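Long-range contacts in Rab GDP-dissociation inhibitor (Saccharomyces cerevisiae, PDB 2BCG), which keeps Rab GTPases such as Sec4 in the GDP-bound state by slowing nucleotide release, and extracts GDP-bound Ypt7 from vacuolar membranes: residues K89-L97 / L221-Y229; V110-S118 / Y229-M238. All coordinates share one frame; numbering follows the deposited sequence. Where two conformers were deposited one is given.

Interaction 1. Residues K89-L97 / L221-Y229. With GER (geran-8-yl geran), chain D; GER (geran-8-yl geran), chain C.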
loop_
_atom_site.group_PDB
_atom_site.type_symbol
_atom_site.label_atom_id
_atom_site.label_comp_id
_atom_site.label_asym_id
_atom_site.label_seq_id
_atom_site.Cartn_x
_atom_site.Cartn_y
_atom_site.Cartn_z
ATOM N N LYS A 89 -1.298 9.480 -4.027
ATOM C CA LYS A 89 -2.686 9.022 -4.231
ATOM C C LYS A 89 -3.342 8.915 -2.874
ATOM O O LYS A 89 -2.668 8.478 -1.902
ATOM C CB LYS A 89 -2.755 7.614 -4.849
ATOM C CG LYS A 89 -2.058 7.463 -6.163
ATOM C CD LYS A 89 -2.950 7.992 -7.288
ATOM C CE LYS A 89 -2.231 7.916 -8.599
ATOM N NZ LYS A 89 -3.139 8.412 -9.685
ATOM N N PHE A 90 -4.622 9.318 -2.800
ATOM C CA PHE A 90 -5.504 8.949 -1.708
ATOM C C PHE A 90 -6.446 7.797 -2.085
ATOM O O PHE A 90 -6.593 7.457 -3.264
ATOM C CB PHE A 90 -6.313 10.159 -1.281
ATOM C CG PHE A 90 -5.465 11.264 -0.665
ATOM C CD1 PHE A 90 -5.477 12.568 -1.182
ATOM C CD2 PHE A 90 -4.661 11.002 0.440
ATOM C CE1 PHE A 90 -4.702 13.583 -0.580
ATOM C CE2 PHE A 90 -3.875 12.013 1.019
ATOM C CZ PHE A 90 -3.914 13.309 0.514
ATOM N N LEU A 91 -7.106 7.202 -1.089
ATOM C CA LEU A 91 -8.171 6.206 -1.370
ATOM C C LEU A 91 -9.562 6.842 -1.153
ATOM O O LEU A 91 -9.811 7.383 -0.089
ATOM C CB LEU A 91 -8.061 5.020 -0.397
ATOM C CG LEU A 91 -6.942 3.991 -0.660
ATOM C CD1 LEU A 91 -5.583 4.550 -0.212
ATOM C CD2 LEU A 91 -7.238 2.666 0.029
ATOM N N MET A 92 -10.450 6.771 -2.147
ATOM C CA MET A 92 -11.847 7.115 -1.862
ATOM C C MET A 92 -12.408 6.121 -0.832
ATOM O O MET A 92 -12.312 4.890 -1.003
ATOM C CB MET A 92 -12.707 7.047 -3.131
ATOM C CG MET A 92 -12.485 8.180 -4.085
ATOM S SD MET A 92 -13.297 9.681 -3.457
ATOM C CE MET A 92 -14.193 10.293 -4.866
ATOM N N ALA A 93 -13.013 6.647 0.223
ATOM C CA ALA A 93 -13.512 5.802 1.302
ATOM C C ALA A 93 -14.538 4.751 0.861
ATOM O O ALA A 93 -14.598 3.702 1.488
ATOM C CB ALA A 93 -14.058 6.640 2.433
ATOM N N ASN A 94 -15.316 5.009 -0.202
ATOM C CA ASN A 94 -16.274 4.003 -0.716
ATOM C C ASN A 94 -15.864 3.494 -2.079
ATOM O O ASN A 94 -16.687 2.953 -2.851
ATOM C CB ASN A 94 -17.722 4.563 -0.744
ATOM C CG ASN A 94 -18.786 3.456 -0.845
ATOM O OD1 ASN A 94 -19.688 3.523 -1.694
ATOM N ND2 ASN A 94 -18.657 2.427 -0.006
ATOM N N GLY A 95 -14.580 3.664 -2.392
ATOM C CA GLY A 95 -14.058 3.227 -3.672
ATOM C C GLY A 95 -13.827 1.725 -3.800
ATOM O O GLY A 95 -13.927 0.967 -2.834
ATOM N N GLU A 96 -13.519 1.308 -5.008
ATOM C CA GLU A 96 -13.258 -0.111 -5.259
ATOM C C GLU A 96 -12.054 -0.660 -4.472
ATOM O O GLU A 96 -12.092 -1.814 -4.016
ATOM C CB GLU A 96 -13.063 -0.367 -6.753
ATOM C CG GLU A 96 -13.053 -1.853 -7.123
ATOM C CD GLU A 96 -14.380 -2.548 -6.812
ATOM O OE1 GLU A 96 -15.435 -2.041 -7.261
ATOM O OE2 GLU A 96 -14.387 -3.600 -6.118
ATOM N N LEU A 97 -10.985 0.137 -4.276
ATOM C CA LEU A 97 -9.837 -0.399 -3.527
ATOM C C LEU A 97 -10.229 -0.759 -2.115
ATOM O O LEU A 97 -9.824 -1.810 -1.598
ATOM C CB LEU A 97 -8.603 0.524 -3.624
ATOM C CG LEU A 97 -7.335 0.031 -2.902
ATOM C CD1 LEU A 97 -6.940 -1.370 -3.396
ATOM C CD2 LEU A 97 -6.172 1.022 -3.072
ATOM N N LEU A 221 -20.158 8.630 -5.920
ATOM C CA LEU A 221 -18.976 8.043 -5.224
ATOM C C LEU A 221 -18.398 9.033 -4.210
ATOM O O LEU A 221 -18.094 8.659 -3.083
ATOM C CB LEU A 221 -17.896 7.598 -6.213
ATOM C CG LEU A 221 -16.579 7.064 -5.607
ATOM C CD1 LEU A 221 -16.806 5.844 -4.699
ATOM C CD2 LEU A 221 -15.556 6.776 -6.662
ATOM N N TYR A 222 -18.255 10.297 -4.604
ATOM C CA TYR A 222 -17.737 11.307 -3.681
ATOM C C TYR A 222 -18.639 11.467 -2.467
ATOM O O TYR A 222 -18.164 11.472 -1.321
ATOM C CB TYR A 222 -17.596 12.658 -4.400
ATOM C CG TYR A 222 -16.933 13.752 -3.582
ATOM C CD1 TYR A 222 -17.664 14.459 -2.612
ATOM C CD2 TYR A 222 -15.585 14.082 -3.794
ATOM C CE1 TYR A 222 -17.062 15.474 -1.847
ATOM C CE2 TYR A 222 -14.959 15.095 -3.041
ATOM C CZ TYR A 222 -15.711 15.786 -2.074
ATOM O OH TYR A 222 -15.093 16.762 -1.313
ATOM N N CYS A 223 -19.944 11.635 -2.707
ATOM C CA CYS A 223 -20.892 11.825 -1.612
ATOM C C CYS A 223 -20.961 10.599 -0.702
ATOM O O CYS A 223 -20.945 10.733 0.517
ATOM C CB CYS A 223 -22.285 12.157 -2.144
ATOM S SG CYS A 223 -22.335 13.725 -3.042
ATOM N N GLN A 224 -20.996 9.406 -1.291
ATOM C CA GLN A 224 -20.959 8.182 -0.476
ATOM C C GLN A 224 -19.661 8.087 0.344
ATOM O O GLN A 224 -19.671 7.659 1.489
ATOM C CB GLN A 224 -21.103 6.943 -1.352
ATOM C CG GLN A 224 -22.459 6.807 -2.042
ATOM C CD GLN A 224 -22.449 5.699 -3.066
ATOM O OE1 GLN A 224 -21.396 5.347 -3.612
ATOM N NE2 GLN A 224 -23.629 5.144 -3.347
ATOM N N SER A 225 -18.547 8.465 -0.262
ATOM C CA SER A 225 -17.268 8.407 0.447
ATOM C C SER A 225 -17.158 9.382 1.614
ATOM O O SER A 225 -16.670 9.012 2.673
ATOM C CB SER A 225 -16.108 8.635 -0.538
ATOM O OG SER A 225 -16.036 7.592 -1.496
ATOM N N VAL A 226 -17.599 10.634 1.424
ATOM C CA VAL A 226 -17.537 11.581 2.540
ATOM C C VAL A 226 -18.532 11.134 3.601
ATOM O O VAL A 226 -18.263 11.306 4.792
ATOM C CB VAL A 226 -17.806 13.061 2.151
ATOM C CG1 VAL A 226 -17.282 13.998 3.254
ATOM C CG2 VAL A 226 -17.136 13.400 0.883
ATOM N N ALA A 227 -19.650 10.540 3.172
ATOM C CA ALA A 227 -20.657 10.046 4.110
ATOM C C ALA A 227 -20.167 8.893 4.989
ATOM O O ALA A 227 -20.559 8.811 6.142
ATOM C CB ALA A 227 -21.951 9.688 3.396
ATOM N N ARG A 228 -19.275 8.026 4.489
ATOM C CA ARG A 228 -18.756 6.910 5.310
ATOM C C ARG A 228 -18.205 7.311 6.684
ATOM O O ARG A 228 -18.612 6.716 7.689
ATOM C CB ARG A 228 -17.712 6.069 4.566
ATOM C CG ARG A 228 -18.244 4.751 4.042
ATOM C CD ARG A 228 -17.176 3.673 4.011
ATOM N NE ARG A 228 -17.636 2.465 3.317
ATOM C CZ ARG A 228 -17.302 1.222 3.651
ATOM N NH1 ARG A 228 -16.514 0.988 4.695
ATOM N NH2 ARG A 228 -17.777 0.198 2.949
ATOM N N TYR A 229 -17.314 8.312 6.745
ATOM C CA TYR A 229 -16.642 8.663 8.016
ATOM C C TYR A 229 -16.537 10.175 8.295
ATOM O O TYR A 229 -15.987 10.586 9.325
ATOM C CB TYR A 229 -15.235 8.044 8.102
ATOM C CG TYR A 229 -15.112 6.608 7.636
ATOM C CD1 TYR A 229 -15.527 5.541 8.441
ATOM C CD2 TYR A 229 -14.528 6.320 6.402
ATOM C CE1 TYR A 229 -15.405 4.211 7.997
ATOM C CE2 TYR A 229 -14.402 5.019 5.953
ATOM C CZ TYR A 229 -14.826 3.967 6.745
ATOM O OH TYR A 229 -14.665 2.678 6.258
HETATM C C1 GER D . -25.611 10.249 -0.718
HETATM C C2 GER D . -25.499 11.762 -0.406
HETATM C C3 GER D . -25.696 12.794 -1.339
HETATM C C4 GER D . -26.051 12.525 -2.811
HETATM C C5 GER D . -25.530 14.250 -0.876
HETATM C C6 GER D . -26.861 14.998 -0.715
HETATM C C7 GER D . -26.681 16.211 -0.043
HETATM C C8 GER D . -27.516 17.335 -0.006
HETATM C C9 GER D . -28.857 17.357 -0.761
HETATM C C10 GER D . -27.091 18.557 0.832
HETATM C C11 GER D . -26.574 19.738 -0.009
HETATM C C12 GER D . -26.550 20.907 0.753
HETATM C C13 GER D . -26.183 22.202 0.382
HETATM C C14 GER D . -25.708 22.545 -1.029
HETATM C C15 GER D . -26.250 23.319 1.422
HETATM C C16 GER D . -27.588 24.039 1.353
HETATM C C17 GER D . -27.554 25.212 2.092
HETATM C C18 GER D . -28.257 26.381 1.817
HETATM C C19 GER D . -29.189 26.459 0.590
HETATM C C20 GER D . -28.096 27.592 2.759
HETATM C C1 GER C . -26.605 10.306 3.577
HETATM C C2 GER C . -25.883 11.476 4.274
HETATM C C3 GER C . -26.146 12.822 3.980
HETATM C C4 GER C . -27.204 13.209 2.930
HETATM C C5 GER C . -25.381 13.949 4.717
HETATM C C6 GER C . -23.898 14.048 4.302
HETATM C C7 GER C . -23.685 14.928 3.230
HETATM C C8 GER C . -22.936 14.675 2.070
HETATM C C9 GER C . -22.284 13.301 1.882
HETATM C C10 GER C . -22.795 15.736 0.950
HETATM C C11 GER C . -21.553 16.655 0.983
HETATM C C12 GER C . -21.877 17.833 0.293
HETATM C C13 GER C . -21.154 18.681 -0.561
HETATM C C14 GER C . -19.683 18.416 -0.921
HETATM C C15 GER C . -21.881 19.906 -1.148
HETATM C C16 GER C . -21.013 21.166 -1.270
HETATM C C17 GER C . -21.685 22.302 -0.813
HETATM C C18 GER C . -21.330 23.656 -0.904
HETATM C C19 GER C . -20.045 24.151 -1.579
HETATM C C20 GER C . -22.263 24.699 -0.305
HETATM O O HOH W 1 -13.787 2.345 3.561
#
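Asn-94 and Ser-225 make the direct polar link: the backbone N of Asn-94 donates to Ser-225 OG over 3.0 Å, with an angle of 153° at the hydrogen. The hydroxyl lies beside its own backbone N (chi1 -65°), from where it passes its proton back along the helix to Leu-221 O at 2.8 Å. It reaches that carbonyl from above its plane, while Ser-225 N comes from the opposite face, so two donors grip one oxygen; the hydroxyl, giving its proton there, has a lone pair left for Asn-94 N. A second polar link runs through water: one molecule donates to Ala-93 O at 2.6 Å and lies in plane at the edge of the Tyr-229 ring, 2.9 Å from OH.

Carbon packing flanks this centre. Met-92, bent at chi2 and chi3, brings CE to 3.9 Å from Tyr-222 CA and also against Leu-221 CG. The Leu-221 CD1 methyl rests 3.4 Å from Asn-94 O, and Ala-93 CB meets the edge of the Tyr-229 ring at CE2, 3.9 Å away. Arg-228 CB lies over one face of that ring, toward the rim, and Arg-228 NH1 hydrogen-bonds to the backbone of another protein's chain.

Cys-223 and Ala-227 touch the two geranylgeranyl groups. The type I turn Met-92 to Gly-95, joining strand 91-92 to helix 96-104, packs on helix 212-229; Met-199 of helix 189-199 packs on Tyr-222 and Cys-223, and strand 234-237 runs beside strand 91-92.

Interaction 2. Residues V110-S118 / Y229-M238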
loop_
_atom_site.group_PDB
_atom_site.type_symbol
_atom_site.label_atom_id
_atom_site.label_comp_id
_atom_site.label_asym_id
_atom_site.label_seq_id
_atom_site.Cartn_x
_atom_site.Cartn_y
_atom_site.Cartn_z
ATOM N N VAL A 110 -2.394 -3.558 6.490
ATOM C CA VAL A 110 -2.301 -2.104 6.252
ATOM C C VAL A 110 -3.365 -1.420 7.090
ATOM O O VAL A 110 -4.538 -1.823 7.071
ATOM C CB VAL A 110 -2.564 -1.730 4.785
ATOM C CG1 VAL A 110 -2.237 -0.233 4.568
ATOM C CG2 VAL A 110 -1.759 -2.608 3.821
ATOM N N ASP A 111 -2.943 -0.409 7.831
ATOM C CA ASP A 111 -3.877 0.435 8.618
ATOM C C ASP A 111 -4.136 1.747 7.890
ATOM O O ASP A 111 -3.240 2.220 7.183
ATOM C CB ASP A 111 -3.261 0.746 9.966
ATOM C CG ASP A 111 -3.185 -0.481 10.877
ATOM O OD1 ASP A 111 -4.134 -1.287 10.895
ATOM O OD2 ASP A 111 -2.190 -0.601 11.604
ATOM N N PHE A 112 -5.294 2.372 8.135
ATOM C CA PHE A 112 -5.700 3.600 7.418
ATOM C C PHE A 112 -6.145 4.672 8.356
ATOM O O PHE A 112 -6.786 4.357 9.355
ATOM C CB PHE A 112 -6.813 3.298 6.419
ATOM C CG PHE A 112 -6.384 2.311 5.356
ATOM C CD1 PHE A 112 -6.495 0.937 5.569
ATOM C CD2 PHE A 112 -5.850 2.751 4.159
ATOM C CE1 PHE A 112 -6.103 0.025 4.620
ATOM C CE2 PHE A 112 -5.428 1.829 3.206
ATOM C CZ PHE A 112 -5.557 0.472 3.447
ATOM N N LYS A 113 -5.834 5.927 8.018
ATOM C CA LYS A 113 -6.411 7.079 8.728
ATOM C C LYS A 113 -7.163 7.956 7.724
ATOM O O LYS A 113 -6.841 7.998 6.553
ATOM C CB LYS A 113 -5.349 7.983 9.392
ATOM C CG LYS A 113 -4.566 7.410 10.499
ATOM C CD LYS A 113 -3.982 8.550 11.304
ATOM C CE LYS A 113 -3.585 8.022 12.667
ATOM N NZ LYS A 113 -2.471 8.826 13.239
ATOM N N GLN A 114 -8.168 8.680 8.206
ATOM C CA GLN A 114 -8.851 9.661 7.364
ATOM C C GLN A 114 -7.948 10.825 7.014
ATOM O O GLN A 114 -7.184 11.312 7.845
ATOM C CB GLN A 114 -10.054 10.236 8.097
ATOM C CG GLN A 114 -11.135 9.223 8.356
ATOM C CD GLN A 114 -12.355 9.882 8.979
ATOM O OE1 GLN A 114 -12.615 9.751 10.184
ATOM N NE2 GLN A 114 -13.080 10.629 8.171
ATOM N N VAL A 115 -8.110 11.325 5.805
ATOM C CA VAL A 115 -7.479 12.607 5.433
ATOM C C VAL A 115 -8.396 13.733 5.968
ATOM O O VAL A 115 -9.624 13.628 5.877
ATOM C CB VAL A 115 -7.324 12.644 3.885
ATOM C CG1 VAL A 115 -6.919 14.034 3.383
ATOM C CG2 VAL A 115 -6.319 11.550 3.415
ATOM N N SER A 116 -7.807 14.780 6.538
ATOM C CA SER A 116 -8.611 15.807 7.268
ATOM C C SER A 116 -9.586 16.611 6.427
ATOM O O SER A 116 -10.650 17.064 6.927
ATOM C CB SER A 116 -7.695 16.775 8.016
ATOM O OG SER A 116 -6.737 16.044 8.742
ATOM N N GLY A 117 -9.271 16.802 5.169
ATOM C CA GLY A 117 -10.168 17.598 4.326
ATOM C C GLY A 117 -9.655 17.736 2.929
ATOM O O GLY A 117 -8.504 17.372 2.659
ATOM N N SER A 118 -10.517 18.256 2.047
ATOM C CA SER A 118 -10.160 18.606 0.658
ATOM C C SER A 118 -10.453 20.096 0.543
ATOM O O SER A 118 -11.541 20.541 0.944
ATOM C CB SER A 118 -10.989 17.797 -0.349
ATOM O OG SER A 118 -10.739 18.206 -1.692
ATOM N N TYR A 229 -17.314 8.312 6.745
ATOM C CA TYR A 229 -16.642 8.663 8.016
ATOM C C TYR A 229 -16.537 10.175 8.295
ATOM O O TYR A 229 -15.987 10.586 9.325
ATOM C CB TYR A 229 -15.235 8.044 8.102
ATOM C CG TYR A 229 -15.112 6.608 7.636
ATOM C CD1 TYR A 229 -15.527 5.541 8.441
ATOM C CD2 TYR A 229 -14.528 6.320 6.402
ATOM C CE1 TYR A 229 -15.405 4.211 7.997
ATOM C CE2 TYR A 229 -14.402 5.019 5.953
ATOM C CZ TYR A 229 -14.826 3.967 6.745
ATOM O OH TYR A 229 -14.665 2.678 6.258
ATOM N N GLY A 230 -17.082 10.988 7.387
ATOM C CA GLY A 230 -17.011 12.441 7.507
ATOM C C GLY A 230 -15.662 12.968 7.060
ATOM O O GLY A 230 -14.863 12.229 6.442
ATOM N N LYS A 231 -15.452 14.249 7.344
ATOM C CA LYS A 231 -14.182 14.992 7.178
ATOM C C LYS A 231 -13.773 15.231 5.740
ATOM O O LYS A 231 -13.438 16.368 5.356
ATOM C CB LYS A 231 -13.016 14.328 7.909
ATOM C CG LYS A 231 -13.160 14.168 9.395
ATOM C CD LYS A 231 -11.806 13.794 9.988
ATOM C CE LYS A 231 -11.933 13.353 11.439
ATOM N NZ LYS A 231 -10.677 12.664 11.882
ATOM N N SER A 232 -13.718 14.146 4.962
ATOM C CA SER A 232 -13.307 14.220 3.573
ATOM C C SER A 232 -13.682 12.886 2.924
ATOM O O SER A 232 -14.029 11.922 3.601
ATOM C CB SER A 232 -11.780 14.421 3.451
ATOM O OG SER A 232 -11.128 13.162 3.634
ATOM N N PRO A 233 -13.565 12.825 1.603
ATOM C CA PRO A 233 -13.834 11.521 0.991
ATOM C C PRO A 233 -12.685 10.496 1.056
ATOM O O PRO A 233 -12.837 9.398 0.514
ATOM C CB PRO A 233 -14.101 11.899 -0.453
ATOM C CG PRO A 233 -13.235 13.102 -0.669
ATOM C CD PRO A 233 -13.232 13.852 0.602
ATOM N N TYR A 234 -11.572 10.837 1.715
ATOM C CA TYR A 234 -10.326 10.066 1.538
ATOM C C TYR A 234 -9.783 9.377 2.750
ATOM O O TYR A 234 -9.844 9.915 3.871
ATOM C CB TYR A 234 -9.210 10.992 1.060
ATOM C CG TYR A 234 -9.508 11.769 -0.189
ATOM C CD1 TYR A 234 -9.823 11.107 -1.371
ATOM C CD2 TYR A 234 -9.356 13.150 -0.223
ATOM C CE1 TYR A 234 -10.084 11.806 -2.536
ATOM C CE2 TYR A 234 -9.604 13.864 -1.387
ATOM C CZ TYR A 234 -9.955 13.191 -2.555
ATOM O OH TYR A 234 -10.171 13.907 -3.717
ATOM N N LEU A 235 -9.148 8.237 2.482
ATOM C CA LEU A 235 -8.278 7.553 3.446
ATOM C C LEU A 235 -6.808 7.523 2.943
ATOM O O LEU A 235 -6.567 7.688 1.767
ATOM C CB LEU A 235 -8.761 6.112 3.641
ATOM C CG LEU A 235 -10.233 5.860 4.012
ATOM C CD1 LEU A 235 -10.539 4.363 4.068
ATOM C CD2 LEU A 235 -10.553 6.559 5.349
ATOM N N TYR A 236 -5.874 7.293 3.859
ATOM C CA TYR A 236 -4.451 7.205 3.512
ATOM C C TYR A 236 -3.806 6.142 4.425
ATOM O O TYR A 236 -4.097 6.107 5.610
ATOM C CB TYR A 236 -3.757 8.564 3.683
ATOM C CG TYR A 236 -2.305 8.555 3.232
ATOM C CD1 TYR A 236 -1.970 8.722 1.889
ATOM C CD2 TYR A 236 -1.267 8.333 4.158
ATOM C CE1 TYR A 236 -0.645 8.653 1.466
ATOM C CE2 TYR A 236 0.056 8.281 3.736
ATOM C CZ TYR A 236 0.358 8.427 2.401
ATOM O OH TYR A 236 1.687 8.375 2.043
ATOM N N PRO A 237 -2.960 5.268 3.870
ATOM C CA PRO A 237 -2.333 4.224 4.703
ATOM C C PRO A 237 -1.222 4.723 5.624
ATOM O O PRO A 237 -0.326 5.479 5.203
ATOM C CB PRO A 237 -1.709 3.266 3.679
ATOM C CG PRO A 237 -1.437 4.123 2.486
ATOM C CD PRO A 237 -2.528 5.185 2.462
ATOM N N MET A 238 -1.235 4.227 6.858
ATOM C CA MET A 238 -0.114 4.422 7.768
ATOM C C MET A 238 1.135 3.785 7.144
ATOM O O MET A 238 1.091 2.646 6.599
ATOM C CB MET A 238 -0.415 3.749 9.121
ATOM C CG MET A 238 -1.599 4.320 9.871
ATOM S SD MET A 238 -1.394 6.072 10.253
ATOM C CE MET A 238 -0.019 5.942 11.413
HETATM O O HOH W 2 -0.119 0.448 7.748
HETATM O O HOH W 3 -12.290 10.307 5.425
HETATM O O HOH W 4 -8.439 13.475 9.823
HETATM O O HOH W 5 -13.295 18.433 2.864
#
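Ser-232 OG stands between its backbone N and carbonyl carbon (chi1 80°), which brings it to 2.7 Å from Val-115 O as donor. The same hydroxyl accepts from Tyr-234 N at 3.0 Å, closing an ST turn at the entrance to strand 234-237. Gln-114 starts beside its own backbone N (chi1 -66°) and runs extended, which carries its amide against Tyr-229 CB, the two side chains crossing obliquely. There NE2 gives a weak bond to Tyr-229 O, 3.1 Å away, and another hydrogen bond to a water at 2.9 Å that also lies within hydrogen-bonding distance of Ser-232 O and Tyr-234 O. The aliphatic chain of Lys-231 lies along the same amide.

Between these groups and Met-238, strands 112-114 and 234-237 pair antiparallel in a three-stranded sheet whose other edge is strand 91-92. Lys-113 and Tyr-236 are the hydrogen-bonded pair: Lys-113 N donates to Tyr-236 O at 3.0 Å, nearly straight (169°), and Tyr-236 N returns a bond to Lys-113 O. To one side Val-115 N donates to Tyr-234 O, to the other Met-238 N to Asp-111 O.

Phe-112 lays CE2 4.0 Å from Pro-237 CB, and Val-110 CG1 comes alongside the same CB at 3.6 Å. On the face carrying Lys-113 and Tyr-236, Lys-113 CG meets Met-238 SD at 3.5 Å, while Lys-113 NZ goes on to Ala-353 O. Strand 112-114 and the end of strand 234-237 fall in regions found experimentally to interact with Ypt1, and Phe-112 makes backbone hydrogen bonds to another protein's chain.

Overall arrangement
Strand 91-92 comes first, then helix 96-104, then strand 112-114. The chain next runs through two short strands and several helices to helix 212-229, where interaction 1 closes a loop of over a hundred residues back to the turn after strand 91-92. Only a short bend later, strand 234-237 returns to strand 112-114 in interaction 2, closing a second long loop. The two closures cross, since their segments alternate along the chain, and they share Tyr-229. Strand 234-237 runs between strands 91-92 and 112-114, and Ala-93 N and Leu-235 N probably bond across to Pro-233 O and Leu-91 O. Together they tie the three-stranded sheet, with its Ypt1-binding regions, to the helix that touches the geranylgeranyl groups.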